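Long-range contact in Dot/Icm T4SS effector (PDB 4HFV), which is a putative effector of the Dot/Icm type IV secretion system, probably delivered into the host cell, where its biochemical activity is not firmly established: residues R49-L63 and V76-I88. Sequence-based numbering, arbitrary orientation.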
loop_
_atom_site.group_PDB
_atom_site.type_symbol
_atom_site.label_atom_id
_atom_site.label_comp_id
_atom_site.label_asym_id
_atom_site.label_seq_id
_atom_site.Cartn_x
_atom_site.Cartn_y
_atom_site.Cartn_z
ATOM N N ARG A 49 19.911 -3.215 -22.174
ATOM C CA ARG A 49 20.581 -2.763 -20.954
ATOM C C ARG A 49 20.570 -1.244 -20.827
ATOM O O ARG A 49 20.750 -0.714 -19.753
ATOM C CB ARG A 49 22.058 -3.247 -20.946
ATOM C CG ARG A 49 22.229 -4.734 -20.646
ATOM C CD ARG A 49 22.012 -5.171 -19.148
ATOM N NE ARG A 49 21.925 -6.629 -19.207
ATOM C CZ ARG A 49 20.784 -7.319 -19.276
ATOM N NH1 ARG A 49 19.584 -6.709 -19.179
ATOM N NH2 ARG A 49 20.847 -8.638 -19.419
ATOM N N GLN A 50 20.386 -0.551 -21.942
ATOM C CA GLN A 50 20.471 0.907 -21.930
ATOM C C GLN A 50 19.564 1.551 -20.878
ATOM O O GLN A 50 20.060 2.288 -20.046
ATOM C CB GLN A 50 20.219 1.494 -23.322
ATOM C CG GLN A 50 21.437 1.292 -24.206
ATOM C CD GLN A 50 21.238 1.821 -25.613
ATOM O OE1 GLN A 50 20.343 2.606 -25.864
ATOM N NE2 GLN A 50 22.095 1.402 -26.530
ATOM N N PRO A 51 18.257 1.226 -20.865
ATOM C CA PRO A 51 17.457 1.945 -19.871
ATOM C C PRO A 51 17.766 1.519 -18.446
ATOM O O PRO A 51 17.612 2.349 -17.528
ATOM C CB PRO A 51 15.990 1.646 -20.278
ATOM C CG PRO A 51 16.031 0.429 -21.129
ATOM C CD PRO A 51 17.430 0.417 -21.773
ATOM N N GLN A 52 18.194 0.277 -18.230
ATOM C CA GLN A 52 18.536 -0.136 -16.877
ATOM C C GLN A 52 19.740 0.655 -16.393
ATOM O O GLN A 52 19.777 1.147 -15.264
ATOM C CB GLN A 52 18.819 -1.621 -16.850
ATOM C CG GLN A 52 17.635 -2.442 -17.275
ATOM C CD GLN A 52 18.000 -3.890 -17.486
ATOM O OE1 GLN A 52 19.116 -4.203 -17.908
ATOM N NE2 GLN A 52 17.073 -4.795 -17.161
ATOM N N VAL A 53 20.724 0.815 -17.268
ATOM C CA VAL A 53 21.891 1.561 -16.897
ATOM C C VAL A 53 21.577 3.021 -16.619
ATOM O O VAL A 53 22.027 3.542 -15.613
ATOM C CB VAL A 53 23.024 1.388 -17.998
ATOM C CG1 VAL A 53 24.113 2.383 -17.823
ATOM C CG2 VAL A 53 23.590 0.011 -17.902
ATOM N N LEU A 54 20.766 3.656 -17.475
ATOM C CA LEU A 54 20.413 5.068 -17.299
ATOM C C LEU A 54 19.572 5.291 -16.039
ATOM O O LEU A 54 19.769 6.268 -15.292
ATOM C CB LEU A 54 19.736 5.638 -18.563
ATOM C CG LEU A 54 20.636 5.689 -19.819
ATOM C CD1 LEU A 54 19.821 6.068 -21.070
ATOM C CD2 LEU A 54 21.707 6.698 -19.570
ATOM N N VAL A 55 18.699 4.350 -15.730
ATOM C CA VAL A 55 17.933 4.478 -14.489
ATOM C C VAL A 55 18.799 4.370 -13.254
ATOM O O VAL A 55 18.664 5.163 -12.317
ATOM C CB VAL A 55 16.817 3.469 -14.449
ATOM C CG1 VAL A 55 16.247 3.398 -13.049
ATOM C CG2 VAL A 55 15.762 3.936 -15.460
ATOM N N LEU A 56 19.754 3.431 -13.278
ATOM C CA LEU A 56 20.717 3.315 -12.190
ATOM C C LEU A 56 21.541 4.585 -12.027
ATOM O O LEU A 56 21.691 5.078 -10.919
ATOM C CB LEU A 56 21.675 2.132 -12.416
ATOM C CG LEU A 56 21.096 0.765 -12.077
ATOM C CD1 LEU A 56 21.925 -0.407 -12.733
ATOM C CD2 LEU A 56 21.130 0.696 -10.577
ATOM N N LEU A 57 22.077 5.106 -13.126
ATOM C CA LEU A 57 22.856 6.326 -13.081
ATOM C C LEU A 57 22.021 7.554 -12.705
ATOM O O LEU A 57 22.526 8.465 -12.016
ATOM C CB LEU A 57 23.607 6.551 -14.414
ATOM C CG LEU A 57 24.711 5.534 -14.797
ATOM C CD1 LEU A 57 25.265 5.771 -16.231
ATOM C CD2 LEU A 57 25.798 5.585 -13.815
ATOM N N LYS A 58 20.793 7.671 -13.189
ATOM C CA LYS A 58 19.967 8.812 -12.778
ATOM C C LYS A 58 19.636 8.714 -11.281
ATOM O O LYS A 58 19.654 9.715 -10.555
ATOM C CB LYS A 58 18.667 8.911 -13.568
ATOM C CG LYS A 58 17.821 10.076 -13.208
ATOM C CD LYS A 58 18.467 11.438 -13.470
ATOM C CE LYS A 58 18.873 11.589 -14.920
ATOM N NZ LYS A 58 19.413 12.972 -15.168
ATOM N N THR A 59 19.361 7.508 -10.838
ATOM C CA THR A 59 19.073 7.263 -9.419
ATOM C C THR A 59 20.260 7.714 -8.591
ATOM O O THR A 59 20.094 8.454 -7.627
ATOM C CB THR A 59 18.642 5.791 -9.185
ATOM O OG1 THR A 59 17.345 5.615 -9.746
ATOM C CG2 THR A 59 18.606 5.390 -7.725
ATOM N N ILE A 60 21.468 7.307 -8.976
ATOM C CA ILE A 60 22.653 7.716 -8.254
ATOM C C ILE A 60 22.868 9.233 -8.221
ATOM O O ILE A 60 23.171 9.801 -7.174
ATOM C CB ILE A 60 23.891 7.033 -8.858
ATOM C CG1 ILE A 60 23.953 5.558 -8.425
ATOM C CG2 ILE A 60 25.105 7.755 -8.440
ATOM C CD1 ILE A 60 24.871 4.677 -9.352
ATOM N N GLU A 61 22.715 9.896 -9.369
ATOM C CA GLU A 61 22.807 11.372 -9.443
ATOM C C GLU A 61 21.790 12.049 -8.485
ATOM O O GLU A 61 22.078 13.056 -7.809
ATOM C CB GLU A 61 22.528 11.801 -10.896
ATOM C CG GLU A 61 22.647 13.315 -11.201
ATOM C CD GLU A 61 22.007 13.709 -12.553
ATOM O OE1 GLU A 61 21.730 12.821 -13.384
ATOM O OE2 GLU A 61 21.764 14.910 -12.795
ATOM N N LEU A 62 20.582 11.519 -8.432
ATOM C CA LEU A 62 19.529 12.176 -7.649
ATOM C C LEU A 62 19.792 11.969 -6.151
ATOM O O LEU A 62 19.683 12.897 -5.341
ATOM C CB LEU A 62 18.132 11.674 -8.056
ATOM C CG LEU A 62 17.626 12.095 -9.461
ATOM C CD1 LEU A 62 16.361 11.317 -9.867
ATOM C CD2 LEU A 62 17.396 13.584 -9.547
ATOM N N LEU A 63 20.154 10.752 -5.780
ATOM C CA LEU A 63 20.512 10.497 -4.386
ATOM C C LEU A 63 21.707 11.345 -3.953
ATOM O O LEU A 63 21.704 11.903 -2.855
ATOM C CB LEU A 63 20.760 8.999 -4.168
ATOM C CG LEU A 63 19.511 8.136 -4.345
ATOM C CD1 LEU A 63 19.811 6.693 -4.430
ATOM C CD2 LEU A 63 18.465 8.388 -3.193
ATOM N N VAL A 76 17.368 2.894 -1.036
ATOM C CA VAL A 76 16.964 3.118 -2.414
ATOM C C VAL A 76 17.860 2.446 -3.443
ATOM O O VAL A 76 17.358 1.746 -4.361
ATOM C CB VAL A 76 16.795 4.603 -2.741
ATOM C CG1 VAL A 76 16.438 4.792 -4.231
ATOM C CG2 VAL A 76 15.675 5.222 -1.833
ATOM N N LEU A 77 19.173 2.648 -3.347
ATOM C CA LEU A 77 20.066 2.083 -4.365
ATOM C C LEU A 77 20.081 0.546 -4.297
ATOM O O LEU A 77 20.017 -0.101 -5.327
ATOM C CB LEU A 77 21.470 2.701 -4.307
ATOM C CG LEU A 77 22.418 2.370 -5.468
ATOM C CD1 LEU A 77 21.863 2.754 -6.876
ATOM C CD2 LEU A 77 23.775 3.020 -5.256
ATOM N N ASN A 78 20.139 -0.037 -3.093
ATOM C CA ASN A 78 20.062 -1.490 -2.980
ATOM C C ASN A 78 18.786 -2.015 -3.617
ATOM O O ASN A 78 18.814 -2.983 -4.368
ATOM C CB ASN A 78 20.096 -1.940 -1.515
ATOM C CG ASN A 78 21.506 -1.980 -0.932
ATOM O OD1 ASN A 78 22.080 -3.049 -0.768
ATOM N ND2 ASN A 78 22.034 -0.836 -0.560
ATOM N N ALA A 79 17.651 -1.389 -3.283
ATOM C CA ALA A 79 16.379 -1.789 -3.854
ATOM C C ALA A 79 16.410 -1.772 -5.390
ATOM O O ALA A 79 15.957 -2.707 -6.033
ATOM C CB ALA A 79 15.186 -0.891 -3.320
ATOM N N LEU A 80 16.878 -0.692 -5.991
ATOM C CA LEU A 80 16.897 -0.640 -7.447
ATOM C C LEU A 80 17.828 -1.698 -8.045
ATOM O O LEU A 80 17.505 -2.276 -9.080
ATOM C CB LEU A 80 17.368 0.720 -7.927
ATOM C CG LEU A 80 17.395 0.925 -9.431
ATOM C CD1 LEU A 80 16.032 0.682 -10.049
ATOM C CD2 LEU A 80 17.872 2.345 -9.677
ATOM N N ALA A 81 18.986 -1.923 -7.424
ATOM C CA ALA A 81 19.905 -2.919 -7.968
ATOM C C ALA A 81 19.229 -4.270 -7.881
ATOM O O ALA A 81 19.258 -5.041 -8.845
ATOM C CB ALA A 81 21.251 -2.944 -7.225
ATOM N N TYR A 82 18.622 -4.554 -6.724
ATOM C CA TYR A 82 17.940 -5.830 -6.541
ATOM C C TYR A 82 16.823 -6.000 -7.554
ATOM O O TYR A 82 16.701 -7.043 -8.165
ATOM C CB TYR A 82 17.384 -5.959 -5.125
ATOM C CG TYR A 82 16.921 -7.364 -4.845
ATOM C CD1 TYR A 82 15.646 -7.749 -5.193
ATOM C CD2 TYR A 82 17.788 -8.327 -4.299
ATOM C CE1 TYR A 82 15.199 -9.033 -4.962
ATOM C CE2 TYR A 82 17.358 -9.618 -4.073
ATOM C CZ TYR A 82 16.055 -9.959 -4.414
ATOM O OH TYR A 82 15.561 -11.219 -4.204
ATOM N N TYR A 83 16.027 -4.950 -7.744
ATOM C CA TYR A 83 14.925 -4.969 -8.711
ATOM C C TYR A 83 15.406 -5.214 -10.147
ATOM O O TYR A 83 14.842 -6.017 -10.899
ATOM C CB TYR A 83 14.153 -3.632 -8.588
ATOM C CG TYR A 83 12.905 -3.486 -9.448
ATOM C CD1 TYR A 83 11.898 -4.439 -9.448
ATOM C CD2 TYR A 83 12.719 -2.343 -10.225
ATOM C CE1 TYR A 83 10.745 -4.246 -10.218
ATOM C CE2 TYR A 83 11.609 -2.153 -10.995
ATOM C CZ TYR A 83 10.627 -3.092 -11.004
ATOM O OH TYR A 83 9.533 -2.865 -11.811
ATOM N N ILE A 84 16.435 -4.497 -10.561
ATOM C CA ILE A 84 16.917 -4.694 -11.921
ATOM C C ILE A 84 17.512 -6.078 -12.080
ATOM O O ILE A 84 17.311 -6.721 -13.107
ATOM C CB ILE A 84 17.940 -3.627 -12.333
ATOM C CG1 ILE A 84 17.189 -2.328 -12.652
ATOM C CG2 ILE A 84 18.736 -4.125 -13.542
ATOM C CD1 ILE A 84 18.064 -1.130 -12.661
ATOM N N ARG A 85 18.242 -6.556 -11.067
ATOM C CA ARG A 85 18.719 -7.955 -11.065
ATOM C C ARG A 85 17.549 -8.941 -11.292
ATOM O O ARG A 85 17.619 -9.856 -12.117
ATOM C CB ARG A 85 19.405 -8.276 -9.724
ATOM C CG ARG A 85 19.964 -9.709 -9.566
ATOM C CD ARG A 85 20.834 -9.827 -8.311
ATOM N NE ARG A 85 21.313 -11.190 -8.036
ATOM C CZ ARG A 85 20.595 -12.127 -7.424
ATOM N NH1 ARG A 85 19.378 -11.849 -7.029
ATOM N NH2 ARG A 85 21.104 -13.333 -7.165
ATOM N N ASP A 86 16.449 -8.757 -10.568
ATOM C CA ASP A 86 15.318 -9.654 -10.715
ATOM C C ASP A 86 14.692 -9.574 -12.126
ATOM O O ASP A 86 14.262 -10.573 -12.719
ATOM C CB ASP A 86 14.279 -9.289 -9.665
ATOM C CG ASP A 86 13.168 -10.315 -9.578
ATOM O OD1 ASP A 86 13.467 -11.446 -9.200
ATOM O OD2 ASP A 86 12.004 -9.977 -9.882
ATOM N N GLN A 87 14.674 -8.373 -12.659
ATOM C CA GLN A 87 14.171 -8.134 -14.006
ATOM C C GLN A 87 14.977 -8.902 -15.057
ATOM O O GLN A 87 14.428 -9.468 -16.007
ATOM C CB GLN A 87 14.141 -6.650 -14.287
ATOM C CG GLN A 87 12.951 -5.978 -13.572
ATOM C CD GLN A 87 12.775 -4.508 -13.854
ATOM O OE1 GLN A 87 13.711 -3.730 -13.793
ATOM N NE2 GLN A 87 11.516 -4.107 -14.122
ATOM N N ILE A 88 16.281 -8.962 -14.859
ATOM C CA ILE A 88 17.146 -9.740 -15.742
ATOM C C ILE A 88 16.921 -11.237 -15.550
ATOM O O ILE A 88 16.844 -11.978 -16.520
ATOM C CB ILE A 88 18.611 -9.374 -15.530
ATOM C CG1 ILE A 88 18.822 -7.896 -15.865
ATOM C CG2 ILE A 88 19.521 -10.225 -16.416
ATOM C CD1 ILE A 88 20.262 -7.384 -15.572
#
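Thr59, whose hydroxyl meets Leu80 across the contact, shares the carbonyl oxygen of Val55 with the helix backbone: Thr59 N and Thr59 OG1 (2.9 Å from Val55 O) reach it from opposite faces of the carbonyl plane. The hydroxyl stands 35° out of that plane, so it misses the in-plane lone-pair directions. With OG1 beside the backbone N, Thr59 turns its polar group back onto its own helix. Leu80 CD2 nevertheless ends 3.3 Å from Thr59 OG1, the two side chains meeting tip to tip, and also lies against Leu56 CD2.

Segments 49-63 and 76-88 run antiparallel at 177°, their axes approaching to 10.6 Å. Leu77 is a knob in the hole formed by Leu56, Thr59, Ile60 and Leu63, with its CD1 3.8 Å from Ile60 CG1. Leu56 meets Ile84 end-on, CG to CD1 at 3.6 Å, while Leu63 CD1 packs on Val76 CG1.

At the other end, Arg49 NH1 donates to Gln52 OE1 at 2.8 Å, bent to 149° at the hydrogen. Ile88 CD1 caps the middle of one face of the Arg49 guanidinium, 3.7 Å from its plane. Arg49 NE bonds a citrate, probably from the crystallisation liquor. Phe102 of helix 101-109 touches Arg49 and Leu56; Phe133 of helix 120-136 touches Thr59.

No hydrogen bond links the two segments, so this helical hairpin near the centre of the all-alpha chain is joined mainly by apolar packing, with the Gln52 amide and the Arg49 guanidinium laid against Ile84 and Ile88 at one end, and Thr59 OG1 and Gln52 OE1 bonded within their own helix.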